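Local coordinates for ribose-phosphate pyrophosphokinase (Thermus thermophilus, PDB 7PN0), which catalyses the transfer of a diphosphate group from ATP to ribose 5-phosphate, giving phosphoribosyl pyrophosphate (PRPP), a precursor of nucleotides, at residues 4-10 against 51-57; 119-123 against 136-140; 153-158 against 242-246; 250-256 against 276-281. One frame throughout, in Å; residues are numbered along the deposited sequence. Where two conformers were deposited one is given.

Contact 1. Residues 4-10 against 51-57; sequences LIFSGQS and DVFIVQS
Q56 sends CG out opposite its own backbone N (chi1 -171°) and then bends at chi2 (88°), which swings its amide back to S10, whose OG is tucked between its own N and carbonyl carbon (chi1 68°). Q56 OE1 is gripped twice: S10 OG donates to it at 2.6 Å and S10 N at 3.1 Å, both from the same face and above the amide plane. S10 OG also accepts from S57 N at 2.8 Å, so this one hydroxyl ties both loops together. The other end of the amide is fixed as well, because NE2 bonds to H65 O and E68 OE1 of helix 62-78. G8 CA lies against Q56 OE1, 3.3 Å away; a CB there would run into that oxygen. A water is hydrogen-bonded to V55 O, S7 OG and S10 OG at the junction. Further back the backbones pair from L4 N to D51 O through to G8 N and V55 O, the latter at 3.0 Å. The F6 ring crosses V52 at a slant, with F6 CD1 4.1 Å from V52 CG2, and Y43 meets the F6 ring edge-to-face. The arrangement is that of two neighbouring parallel strands, 3-7 and 51-55, at one border of the parallel sheet in the N-terminal PRTase-like domain.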
loop_
_atom_site.group_PDB
_atom_site.type_symbol
_atom_site.label_atom_id
_atom_site.label_comp_id
_atom_site.label_asym_id
_atom_site.label_seq_id
_atom_site.Cartn_x
_atom_site.Cartn_y
_atom_site.Cartn_z
ATOM N N LEU A 4 4.165 10.169 25.995
ATOM C CA LEU A 4 5.235 11.128 25.691
ATOM C C LEU A 4 4.679 12.231 24.799
ATOM O O LEU A 4 4.019 11.941 23.766
ATOM C CB LEU A 4 6.367 10.388 24.999
ATOM C CG LEU A 4 7.043 9.260 25.797
ATOM C CD1 LEU A 4 8.181 8.667 24.982
ATOM C CD2 LEU A 4 7.611 9.780 27.116
ATOM N N ILE A 5 4.941 13.480 25.164
ATOM C CA ILE A 5 4.387 14.612 24.390
ATOM C C ILE A 5 5.555 15.475 23.935
ATOM O O ILE A 5 6.507 15.664 24.726
ATOM C CB ILE A 5 3.273 15.338 25.175
ATOM C CG1 ILE A 5 2.775 16.577 24.448
ATOM C CG2 ILE A 5 3.630 15.622 26.623
ATOM C CD1 ILE A 5 1.351 16.924 24.806
ATOM N N PHE A 6 5.525 15.859 22.656
ATOM C CA PHE A 6 6.520 16.744 22.011
ATOM C C PHE A 6 5.810 17.853 21.259
ATOM O O PHE A 6 4.605 17.745 21.001
ATOM C CB PHE A 6 7.412 15.946 21.059
ATOM C CG PHE A 6 8.073 14.760 21.711
ATOM C CD1 PHE A 6 7.438 13.538 21.772
ATOM C CD2 PHE A 6 9.351 14.868 22.236
ATOM C CE1 PHE A 6 8.048 12.458 22.400
ATOM C CE2 PHE A 6 9.967 13.775 22.807
ATOM C CZ PHE A 6 9.311 12.585 22.919
ATOM N N SER A 7 6.574 18.869 20.849
ATOM C CA SER A 7 6.047 20.083 20.192
ATOM C C SER A 7 6.949 20.395 19.012
ATOM O O SER A 7 8.169 20.221 19.129
ATOM C CB SER A 7 5.961 21.238 21.159
ATOM O OG SER A 7 5.463 22.428 20.550
ATOM N N GLY A 8 6.355 20.843 17.923
ATOM C CA GLY A 8 7.081 21.603 16.904
ATOM C C GLY A 8 7.214 23.049 17.337
ATOM O O GLY A 8 6.998 23.314 18.544
ATOM N N GLN A 9 7.563 23.951 16.413
ATOM C CA GLN A 9 7.854 25.383 16.728
ATOM C C GLN A 9 6.565 26.210 16.679
ATOM O O GLN A 9 6.571 27.342 17.197
ATOM C CB GLN A 9 8.903 25.979 15.786
ATOM C CG GLN A 9 10.217 25.217 15.801
ATOM C CD GLN A 9 11.325 25.921 15.056
ATOM O OE1 GLN A 9 12.503 25.661 15.294
ATOM N NE2 GLN A 9 10.963 26.846 14.185
ATOM N N SER A 10 5.474 25.664 16.151
ATOM C CA SER A 10 4.234 26.436 15.904
ATOM C C SER A 10 3.603 26.935 17.227
ATOM O O SER A 10 3.165 28.087 17.240
ATOM C CB SER A 10 3.237 25.638 15.089
ATOM O OG SER A 10 2.736 24.522 15.848
ATOM N N ASP A 51 3.930 5.971 23.537
ATOM C CA ASP A 51 2.686 6.500 22.950
ATOM C C ASP A 51 2.921 7.982 22.766
ATOM O O ASP A 51 2.900 8.749 23.788
ATOM C CB ASP A 51 1.505 6.131 23.843
ATOM C CG ASP A 51 0.150 6.229 23.191
ATOM O OD1 ASP A 51 0.089 6.390 21.966
ATOM O OD2 ASP A 51 -0.856 6.096 23.942
ATOM N N VAL A 52 3.328 8.341 21.556
ATOM C CA VAL A 52 3.904 9.671 21.326
ATOM C C VAL A 52 2.889 10.552 20.618
ATOM O O VAL A 52 2.203 10.120 19.669
ATOM C CB VAL A 52 5.319 9.673 20.710
ATOM C CG1 VAL A 52 6.087 8.401 20.750
ATOM C CG2 VAL A 52 5.566 10.620 19.558
ATOM N N PHE A 53 2.774 11.764 21.127
ATOM C CA PHE A 53 1.822 12.804 20.698
ATOM C C PHE A 53 2.649 14.024 20.309
ATOM O O PHE A 53 3.450 14.593 21.121
ATOM C CB PHE A 53 0.843 13.135 21.836
ATOM C CG PHE A 53 -0.085 12.004 22.167
ATOM C CD1 PHE A 53 0.329 10.940 22.946
ATOM C CD2 PHE A 53 -1.342 11.932 21.577
ATOM C CE1 PHE A 53 -0.502 9.857 23.189
ATOM C CE2 PHE A 53 -2.179 10.852 21.835
ATOM C CZ PHE A 53 -1.755 9.825 22.649
ATOM N N ILE A 54 2.465 14.486 19.090
ATOM C CA ILE A 54 3.322 15.595 18.595
ATOM C C ILE A 54 2.380 16.726 18.289
ATOM O O ILE A 54 1.496 16.524 17.450
ATOM C CB ILE A 54 4.162 15.205 17.384
ATOM C CG1 ILE A 54 5.124 14.071 17.693
ATOM C CG2 ILE A 54 4.856 16.396 16.754
ATOM C CD1 ILE A 54 5.389 13.251 16.460
ATOM N N VAL A 55 2.577 17.864 18.943
ATOM C CA VAL A 55 1.696 19.055 18.766
ATOM C C VAL A 55 2.251 19.988 17.677
ATOM O O VAL A 55 3.369 20.547 17.789
ATOM C CB VAL A 55 1.512 19.794 20.104
ATOM C CG1 VAL A 55 0.525 20.921 20.010
ATOM C CG2 VAL A 55 1.087 18.840 21.209
ATOM N N GLN A 56 1.415 20.316 16.709
ATOM C CA GLN A 56 1.769 21.338 15.679
ATOM C C GLN A 56 0.498 21.923 15.092
ATOM O O GLN A 56 -0.345 21.144 14.624
ATOM C CB GLN A 56 2.621 20.722 14.575
ATOM C CG GLN A 56 3.179 21.771 13.630
ATOM C CD GLN A 56 4.495 22.307 14.133
ATOM O OE1 GLN A 56 4.596 22.878 15.225
ATOM N NE2 GLN A 56 5.528 22.085 13.353
ATOM N N SER A 57 0.362 23.259 15.123
ATOM C CA SER A 57 -0.731 23.982 14.430
ATOM C C SER A 57 -0.194 24.539 13.117
ATOM O O SER A 57 1.020 24.835 13.016
ATOM C CB SER A 57 -1.358 25.046 15.298
ATOM O OG SER A 57 -2.187 24.440 16.256
HETATM O O HOH W 1 3.503 23.270 18.701
#

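Contact 2. Residues 119-123 against 136-140; sequences GADRV and FFKIP
V123 N bonds to P140 O at 3.0 Å, with the donor in the carbonyl plane; this is the one hydrogen bond between the segments, and R122 CA comes within 3.3 Å of the same oxygen. The apolar contacts gather round I139. Its CG1 stands between backbone N and carbonyl carbon (chi1 54°), a rotation that sends CD1 in among A120 CB, at 3.9 Å, the backbone N of R122, and V123 CG2, at 3.8 Å. V123 CG2 also reaches the F137 ring obliquely, 3.7 Å from F137 CE2. Carbon against carbonyl oxygen makes a third group: I139 CB and P140 CD both sit 3.4 Å from D121 O. Charge enters through R122, which bends at chi3 and lays one guanidinium face against P140, whose CB is 3.7 Å from R122 NH2. NH1 pairs with D142 and with S80 of a neighbouring subunit. A leucine here would probably leave the carboxylate of D142 without its charged mate and the S80 hydroxyl without this donor at the subunit boundary. Strand 122-126 runs between strands 83-88 and 141-144, and the loop before 141-144 rests on helix 107-118, F137 against A112 and I139 against Q116.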
loop_
_atom_site.group_PDB
_atom_site.type_symbol
_atom_site.label_atom_id
_atom_site.label_comp_id
_atom_site.label_asym_id
_atom_site.label_seq_id
_atom_site.Cartn_x
_atom_site.Cartn_y
_atom_site.Cartn_z
ATOM N N GLY A 119 4.042 8.414 8.720
ATOM C CA GLY A 119 3.878 7.360 9.728
ATOM C C GLY A 119 2.904 7.706 10.848
ATOM O O GLY A 119 2.909 6.959 11.858
ATOM N N ALA A 120 2.047 8.724 10.699
ATOM C CA ALA A 120 1.028 9.055 11.719
ATOM C C ALA A 120 0.071 7.878 11.869
ATOM O O ALA A 120 -0.449 7.388 10.890
ATOM C CB ALA A 120 0.288 10.308 11.362
ATOM N N ASP A 121 -0.261 7.522 13.091
ATOM C CA ASP A 121 -1.224 6.426 13.353
ATOM C C ASP A 121 -2.607 7.008 13.600
ATOM O O ASP A 121 -3.584 6.266 13.495
ATOM C CB ASP A 121 -0.753 5.582 14.527
ATOM C CG ASP A 121 0.557 4.889 14.258
ATOM O OD1 ASP A 121 0.626 4.184 13.185
ATOM O OD2 ASP A 121 1.434 4.917 15.175
ATOM N N ARG A 122 -2.675 8.284 13.950
ATOM C CA ARG A 122 -3.899 8.906 14.473
ATOM C C ARG A 122 -3.730 10.402 14.364
ATOM O O ARG A 122 -2.598 10.904 14.333
ATOM C CB ARG A 122 -4.202 8.693 15.974
ATOM C CG ARG A 122 -3.978 7.325 16.573
ATOM C CD ARG A 122 -4.304 7.362 18.056
ATOM N NE ARG A 122 -5.672 7.809 18.263
ATOM C CZ ARG A 122 -6.757 7.067 18.009
ATOM N NH1 ARG A 122 -7.944 7.579 18.207
ATOM N NH2 ARG A 122 -6.661 5.797 17.622
ATOM N N VAL A 123 -4.850 11.103 14.419
ATOM C CA VAL A 123 -4.865 12.584 14.454
ATOM C C VAL A 123 -5.799 12.963 15.598
ATOM O O VAL A 123 -6.798 12.275 15.798
ATOM C CB VAL A 123 -5.322 13.227 13.127
ATOM C CG1 VAL A 123 -5.521 14.709 13.233
ATOM C CG2 VAL A 123 -4.341 12.950 12.025
ATOM N N PHE A 136 -11.180 12.448 4.838
ATOM C CA PHE A 136 -9.938 12.531 4.038
ATOM C C PHE A 136 -8.849 11.675 4.709
ATOM O O PHE A 136 -7.855 11.376 4.054
ATOM C CB PHE A 136 -9.454 13.971 3.907
ATOM C CG PHE A 136 -10.349 14.898 3.109
ATOM C CD1 PHE A 136 -11.431 14.444 2.377
ATOM C CD2 PHE A 136 -10.032 16.233 3.004
ATOM C CE1 PHE A 136 -12.206 15.325 1.636
ATOM C CE2 PHE A 136 -10.802 17.107 2.252
ATOM C CZ PHE A 136 -11.898 16.655 1.585
ATOM N N PHE A 137 -9.032 11.275 5.966
ATOM C CA PHE A 137 -8.077 10.444 6.730
ATOM C C PHE A 137 -8.525 8.992 6.700
ATOM O O PHE A 137 -9.695 8.694 6.882
ATOM C CB PHE A 137 -7.907 10.935 8.170
ATOM C CG PHE A 137 -7.234 12.268 8.287
ATOM C CD1 PHE A 137 -7.973 13.434 8.244
ATOM C CD2 PHE A 137 -5.860 12.357 8.402
ATOM C CE1 PHE A 137 -7.350 14.671 8.309
ATOM C CE2 PHE A 137 -5.245 13.594 8.464
ATOM C CZ PHE A 137 -5.984 14.743 8.416
ATOM N N LYS A 138 -7.576 8.085 6.482
ATOM C CA LYS A 138 -7.800 6.647 6.657
ATOM C C LYS A 138 -7.539 6.287 8.119
ATOM O O LYS A 138 -8.232 5.429 8.662
ATOM C CB LYS A 138 -6.931 5.836 5.693
ATOM C CG LYS A 138 -7.173 4.330 5.830
ATOM C CD LYS A 138 -8.589 3.870 5.476
ATOM C CE LYS A 138 -8.693 2.378 5.164
ATOM N NZ LYS A 138 -10.103 1.906 5.158
ATOM N N ILE A 139 -6.549 6.913 8.733
ATOM C CA ILE A 139 -6.203 6.721 10.164
ATOM C C ILE A 139 -7.282 7.360 11.021
ATOM O O ILE A 139 -7.937 8.293 10.575
ATOM C CB ILE A 139 -4.839 7.326 10.492
ATOM C CG1 ILE A 139 -4.731 8.807 10.068
ATOM C CG2 ILE A 139 -3.747 6.464 9.892
ATOM C CD1 ILE A 139 -3.466 9.501 10.616
ATOM N N PRO A 140 -7.507 6.836 12.242
ATOM C CA PRO A 140 -8.497 7.415 13.143
ATOM C C PRO A 140 -8.222 8.896 13.398
ATOM O O PRO A 140 -7.033 9.311 13.562
ATOM C CB PRO A 140 -8.391 6.601 14.425
ATOM C CG PRO A 140 -7.651 5.346 14.057
ATOM C CD PRO A 140 -6.880 5.645 12.797
#

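Contact 3. Residues 153-158 against 242-246; sequences YFATRV and VYAAA
V158 lays its CG1 methyl over the centre of the Y243 ring, 3.6 Å from the centroid and 12° off the normal, a clean CH-pi contact. The tyrosine is approached from other directions too. Y153 OH lies in the ring plane at its edge, 3.8 Å from Y243 CD2, and R157 swings across so that CE2 of Y243 sits over one face of its guanidinium, the two planes 63° apart. Deeper in, F154 keeps CG anti to its carbonyl carbon (chi1 -77°) and pushes its ring end at the strand: CE1 is 3.7 Å from Y243 CB, which meets the ring at its edge, and CZ is 3.6 Å from A245 CB. On the helix itself, Y153 CD2 lies over the centre of one face of the F154 ring. Cutting Y243 back to alanine removes the ring, which is likely to open a gap between helix 147-157 and strand 241-246 and leave V158 CG1 without the face it rests on. No hydrogen bond joins the segments; R157 NH2 and Y243 OH, 3.3 Å apart, have a poor angle. Instead Y153 OH and R157 NH1 both turn to E266, so the helix is seated on the sheet by apolar and aromatic contact, with its polar ends answered by the next strand.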
loop_
_atom_site.group_PDB
_atom_site.type_symbol
_atom_site.label_atom_id
_atom_site.label_comp_id
_atom_site.label_asym_id
_atom_site.label_seq_id
_atom_site.Cartn_x
_atom_site.Cartn_y
_atom_site.Cartn_z
ATOM N N TYR A 153 -17.737 30.873 27.661
ATOM C CA TYR A 153 -17.190 32.236 27.524
ATOM C C TYR A 153 -18.364 33.215 27.507
ATOM O O TYR A 153 -18.418 34.146 28.340
ATOM C CB TYR A 153 -16.375 32.407 26.243
ATOM C CG TYR A 153 -16.235 33.847 25.823
ATOM C CD1 TYR A 153 -15.449 34.726 26.556
ATOM C CD2 TYR A 153 -16.907 34.344 24.725
ATOM C CE1 TYR A 153 -15.313 36.048 26.176
ATOM C CE2 TYR A 153 -16.813 35.675 24.358
ATOM C CZ TYR A 153 -16.017 36.541 25.092
ATOM O OH TYR A 153 -15.897 37.849 24.682
ATOM N N PHE A 154 -19.294 33.031 26.571
ATOM C CA PHE A 154 -20.415 33.987 26.417
ATOM C C PHE A 154 -21.240 34.000 27.718
ATOM O O PHE A 154 -21.640 35.098 28.151
ATOM C CB PHE A 154 -21.303 33.645 25.217
ATOM C CG PHE A 154 -20.758 34.021 23.868
ATOM C CD1 PHE A 154 -20.540 35.343 23.507
ATOM C CD2 PHE A 154 -20.465 33.029 22.934
ATOM C CE1 PHE A 154 -20.063 35.670 22.245
ATOM C CE2 PHE A 154 -19.978 33.362 21.680
ATOM C CZ PHE A 154 -19.792 34.677 21.332
ATOM N N ALA A 155 -21.576 32.848 28.282
ATOM C CA ALA A 155 -22.367 32.744 29.529
ATOM C C ALA A 155 -21.671 33.563 30.634
ATOM O O ALA A 155 -22.402 34.106 31.471
ATOM C CB ALA A 155 -22.565 31.322 29.990
ATOM N N THR A 156 -20.332 33.682 30.629
ATOM C CA THR A 156 -19.623 34.435 31.697
ATOM C C THR A 156 -19.415 35.905 31.346
ATOM O O THR A 156 -18.912 36.616 32.233
ATOM C CB THR A 156 -18.288 33.805 32.071
ATOM O OG1 THR A 156 -17.390 33.970 30.990
ATOM C CG2 THR A 156 -18.456 32.364 32.469
ATOM N N ARG A 157 -19.757 36.359 30.143
ATOM C CA ARG A 157 -19.338 37.694 29.648
ATOM C C ARG A 157 -20.514 38.604 29.320
ATOM O O ARG A 157 -20.291 39.838 29.309
ATOM C CB ARG A 157 -18.478 37.600 28.380
ATOM C CG ARG A 157 -16.988 37.547 28.681
ATOM C CD ARG A 157 -16.224 38.873 28.809
ATOM N NE ARG A 157 -17.049 40.049 28.949
ATOM C CZ ARG A 157 -16.632 41.298 28.811
ATOM N NH1 ARG A 157 -15.374 41.567 28.514
ATOM N NH2 ARG A 157 -17.495 42.280 28.968
ATOM N N VAL A 158 -21.657 38.058 28.916
ATOM C CA VAL A 158 -22.717 38.874 28.277
ATOM C C VAL A 158 -24.009 38.715 29.071
ATOM O O VAL A 158 -24.200 37.721 29.786
ATOM C CB VAL A 158 -22.926 38.557 26.778
ATOM C CG1 VAL A 158 -21.646 38.684 25.956
ATOM C CG2 VAL A 158 -23.575 37.202 26.576
ATOM N N VAL A 242 -21.992 43.981 19.833
ATOM C CA VAL A 242 -21.635 42.677 19.191
ATOM C C VAL A 242 -20.417 42.101 19.921
ATOM O O VAL A 242 -19.455 42.825 20.109
ATOM C CB VAL A 242 -21.376 42.789 17.676
ATOM C CG1 VAL A 242 -21.307 41.394 17.074
ATOM C CG2 VAL A 242 -22.447 43.595 16.952
ATOM N N TYR A 243 -20.531 40.850 20.368
ATOM C CA TYR A 243 -19.428 40.012 20.891
ATOM C C TYR A 243 -19.195 38.897 19.887
ATOM O O TYR A 243 -20.191 38.353 19.419
ATOM C CB TYR A 243 -19.779 39.397 22.240
ATOM C CG TYR A 243 -19.730 40.399 23.362
ATOM C CD1 TYR A 243 -20.756 41.317 23.560
ATOM C CD2 TYR A 243 -18.651 40.424 24.232
ATOM C CE1 TYR A 243 -20.685 42.260 24.582
ATOM C CE2 TYR A 243 -18.596 41.324 25.285
ATOM C CZ TYR A 243 -19.609 42.251 25.449
ATOM O OH TYR A 243 -19.511 43.137 26.478
ATOM N N ALA A 244 -17.945 38.620 19.545
ATOM C CA ALA A 244 -17.606 37.606 18.521
ATOM C C ALA A 244 -16.723 36.560 19.173
ATOM O O ALA A 244 -15.907 36.932 20.040
ATOM C CB ALA A 244 -16.897 38.229 17.382
ATOM N N ALA A 245 -16.837 35.315 18.721
ATOM C CA ALA A 245 -15.929 34.248 19.155
ATOM C C ALA A 245 -15.667 33.314 17.984
ATOM O O ALA A 245 -16.485 33.257 17.043
ATOM C CB ALA A 245 -16.506 33.541 20.347
ATOM N N ALA A 246 -14.546 32.621 18.045
ATOM C CA ALA A 246 -14.172 31.593 17.057
ATOM C C ALA A 246 -13.324 30.566 17.777
ATOM O O ALA A 246 -12.767 30.909 18.861
ATOM C CB ALA A 246 -13.418 32.201 15.891
#

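Contact 4. Residues 250-256 against 276-281; sequences VYVGPAL and KEGPKL
Y251 takes up a positive phi (56°, psi 61°) just before a type II' turn, V252 to A255, that leads through P254 as N-cap into helix 255-261, and across from it K276 runs on toward a type I turn, G278 to L281. Both segments belong to the phosphoribosyl synthetase-associated, PRTase-like domain, where helix 255-261 makes the crossover between parallel strands 241-246 and 266-270. L281 is the centre of the apolar contacts and touches both Y251 and L256. Its CD1 lies over one face of the Y251 ring, while L281 CD2 sits 3.9 Å from Y251 OH. The same CD1 of L281 presses on L256 CD1 at 3.4 Å, tighter than usual van der Waals contact. L256 CD1 also comes within 3.5 Å of E277 O and 4.1 Å of G278 CA; a CB on that glycine would collide with the leucine methyls of both L256 and L281. Y251 also packs on V267 and A269 of strand 266-270 and on I259 of helix 255-261. V252 packs on A35 of a neighbouring subunit, and the V250 side chain is about 9 Å from a bound ADP. K276 CD passes 4.1 Å from Y251 CB. The lysine chain turns only at the last bond (chi4 74°), where K276 NZ donates to Y251 O at 2.9 Å from above the carbonyl plane.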
loop_
_atom_site.group_PDB
_atom_site.type_symbol
_atom_site.label_atom_id
_atom_site.label_comp_id
_atom_site.label_asym_id
_atom_site.label_seq_id
_atom_site.Cartn_x
_atom_site.Cartn_y
_atom_site.Cartn_z
ATOM N N VAL A 250 -6.585 33.068 14.103
ATOM C CA VAL A 250 -5.434 33.015 13.180
ATOM C C VAL A 250 -4.859 34.449 13.043
ATOM O O VAL A 250 -3.632 34.619 13.197
ATOM C CB VAL A 250 -5.845 32.372 11.849
ATOM C CG1 VAL A 250 -4.631 32.212 10.966
ATOM C CG2 VAL A 250 -6.589 31.053 12.050
ATOM N N TYR A 251 -5.714 35.458 12.894
ATOM C CA TYR A 251 -5.351 36.901 13.090
ATOM C C TYR A 251 -4.164 37.279 12.191
ATOM O O TYR A 251 -3.062 37.639 12.659
ATOM C CB TYR A 251 -5.043 37.162 14.565
ATOM C CG TYR A 251 -6.177 36.916 15.523
ATOM C CD1 TYR A 251 -7.461 37.347 15.255
ATOM C CD2 TYR A 251 -5.949 36.309 16.744
ATOM C CE1 TYR A 251 -8.475 37.237 16.194
ATOM C CE2 TYR A 251 -6.964 36.135 17.664
ATOM C CZ TYR A 251 -8.234 36.590 17.391
ATOM O OH TYR A 251 -9.229 36.429 18.313
ATOM N N VAL A 252 -4.366 37.148 10.882
ATOM C CA VAL A 252 -3.333 37.460 9.867
ATOM C C VAL A 252 -3.720 38.750 9.124
ATOM O O VAL A 252 -4.903 39.166 9.163
ATOM C CB VAL A 252 -3.099 36.262 8.931
ATOM C CG1 VAL A 252 -2.382 35.149 9.665
ATOM C CG2 VAL A 252 -4.398 35.764 8.296
ATOM N N GLY A 253 -2.728 39.369 8.483
ATOM C CA GLY A 253 -2.874 40.590 7.659
ATOM C C GLY A 253 -3.539 41.708 8.465
ATOM O O GLY A 253 -3.088 42.047 9.552
ATOM N N PRO A 254 -4.689 42.246 8.007
ATOM C CA PRO A 254 -5.311 43.409 8.655
ATOM C C PRO A 254 -6.200 43.071 9.866
ATOM O O PRO A 254 -6.890 43.965 10.348
ATOM C CB PRO A 254 -6.185 43.967 7.517
ATOM C CG PRO A 254 -6.621 42.728 6.755
ATOM C CD PRO A 254 -5.443 41.768 6.836
ATOM N N ALA A 255 -6.242 41.805 10.318
ATOM C CA ALA A 255 -7.230 41.383 11.345
ATOM C C ALA A 255 -7.193 42.313 12.579
ATOM O O ALA A 255 -8.265 42.722 13.042
ATOM C CB ALA A 255 -6.983 39.952 11.730
ATOM N N LEU A 256 -6.023 42.552 13.152
ATOM C CA LEU A 256 -5.907 43.264 14.459
ATOM C C LEU A 256 -6.384 44.722 14.289
ATOM O O LEU A 256 -7.213 45.176 15.105
ATOM C CB LEU A 256 -4.458 43.190 14.952
ATOM C CG LEU A 256 -4.172 42.086 15.972
ATOM C CD1 LEU A 256 -4.726 42.486 17.320
ATOM C CD2 LEU A 256 -4.764 40.752 15.556
ATOM N N LYS A 276 -2.490 36.595 19.755
ATOM C CA LYS A 276 -1.845 37.886 19.472
ATOM C C LYS A 276 -2.395 38.897 20.489
ATOM O O LYS A 276 -3.599 38.841 20.804
ATOM C CB LYS A 276 -2.098 38.260 18.016
ATOM C CG LYS A 276 -1.384 37.348 17.014
ATOM C CD LYS A 276 -1.181 37.982 15.661
ATOM C CE LYS A 276 -0.440 37.069 14.704
ATOM N NZ LYS A 276 -1.321 35.978 14.249
ATOM N N GLU A 277 -1.542 39.838 20.881
ATOM C CA GLU A 277 -1.846 40.958 21.815
ATOM C C GLU A 277 -2.813 41.935 21.153
ATOM O O GLU A 277 -2.521 42.383 20.028
ATOM C CB GLU A 277 -0.528 41.641 22.211
ATOM C CG GLU A 277 -0.161 41.419 23.668
ATOM C CD GLU A 277 -1.062 42.239 24.582
ATOM O OE1 GLU A 277 -1.843 43.088 24.055
ATOM O OE2 GLU A 277 -0.992 42.043 25.808
ATOM N N GLY A 278 -3.925 42.247 21.813
ATOM C CA GLY A 278 -4.872 43.279 21.345
ATOM C C GLY A 278 -5.828 43.668 22.461
ATOM O O GLY A 278 -6.201 42.813 23.265
ATOM N N PRO A 279 -6.203 44.970 22.581
ATOM C CA PRO A 279 -7.091 45.426 23.649
ATOM C C PRO A 279 -8.403 44.641 23.733
ATOM O O PRO A 279 -8.859 44.401 24.818
ATOM C CB PRO A 279 -7.395 46.890 23.279
ATOM C CG PRO A 279 -6.182 47.328 22.493
ATOM C CD PRO A 279 -5.745 46.089 21.728
ATOM N N LYS A 280 -9.008 44.275 22.614
ATOM C CA LYS A 280 -10.353 43.640 22.702
ATOM C C LYS A 280 -10.238 42.120 22.488
ATOM O O LYS A 280 -11.291 41.461 22.419
ATOM C CB LYS A 280 -11.283 44.316 21.699
ATOM C CG LYS A 280 -11.371 45.828 21.878
ATOM C CD LYS A 280 -12.480 46.472 21.103
ATOM C CE LYS A 280 -12.103 46.715 19.659
ATOM N NZ LYS A 280 -13.281 47.031 18.821
ATOM N N LEU A 281 -9.024 41.585 22.414
ATOM C CA LEU A 281 -8.829 40.123 22.175
ATOM C C LEU A 281 -8.842 39.364 23.510
ATOM O O LEU A 281 -8.214 39.807 24.434
ATOM C CB LEU A 281 -7.534 39.944 21.384
ATOM C CG LEU A 281 -7.515 40.599 19.999
ATOM C CD1 LEU A 281 -6.263 40.188 19.249
ATOM C CD2 LEU A 281 -8.755 40.245 19.196
#

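In the fold
The four contacts follow one another along the chain, each closing before the next opens, and fall into two pairs. Contacts 1 and 2 share the five-stranded parallel sheet, contact 1 at its 3-7 border and contact 2 toward the opposite border at 141-144, with centres 15 Å apart. Contacts 3 and 4 belong to the second, mixed sheet, centres 17 Å apart; strand 241-246 of contact 3 leads almost directly into the 250-256 turn of contact 4. Between the pairs the centres lie 25 to 34 Å apart. This fits a chain of two PRTase-like halves, with each contact lying within one half, while contacts 2 and 4 also touch neighbouring subunits of the six-chain assembly.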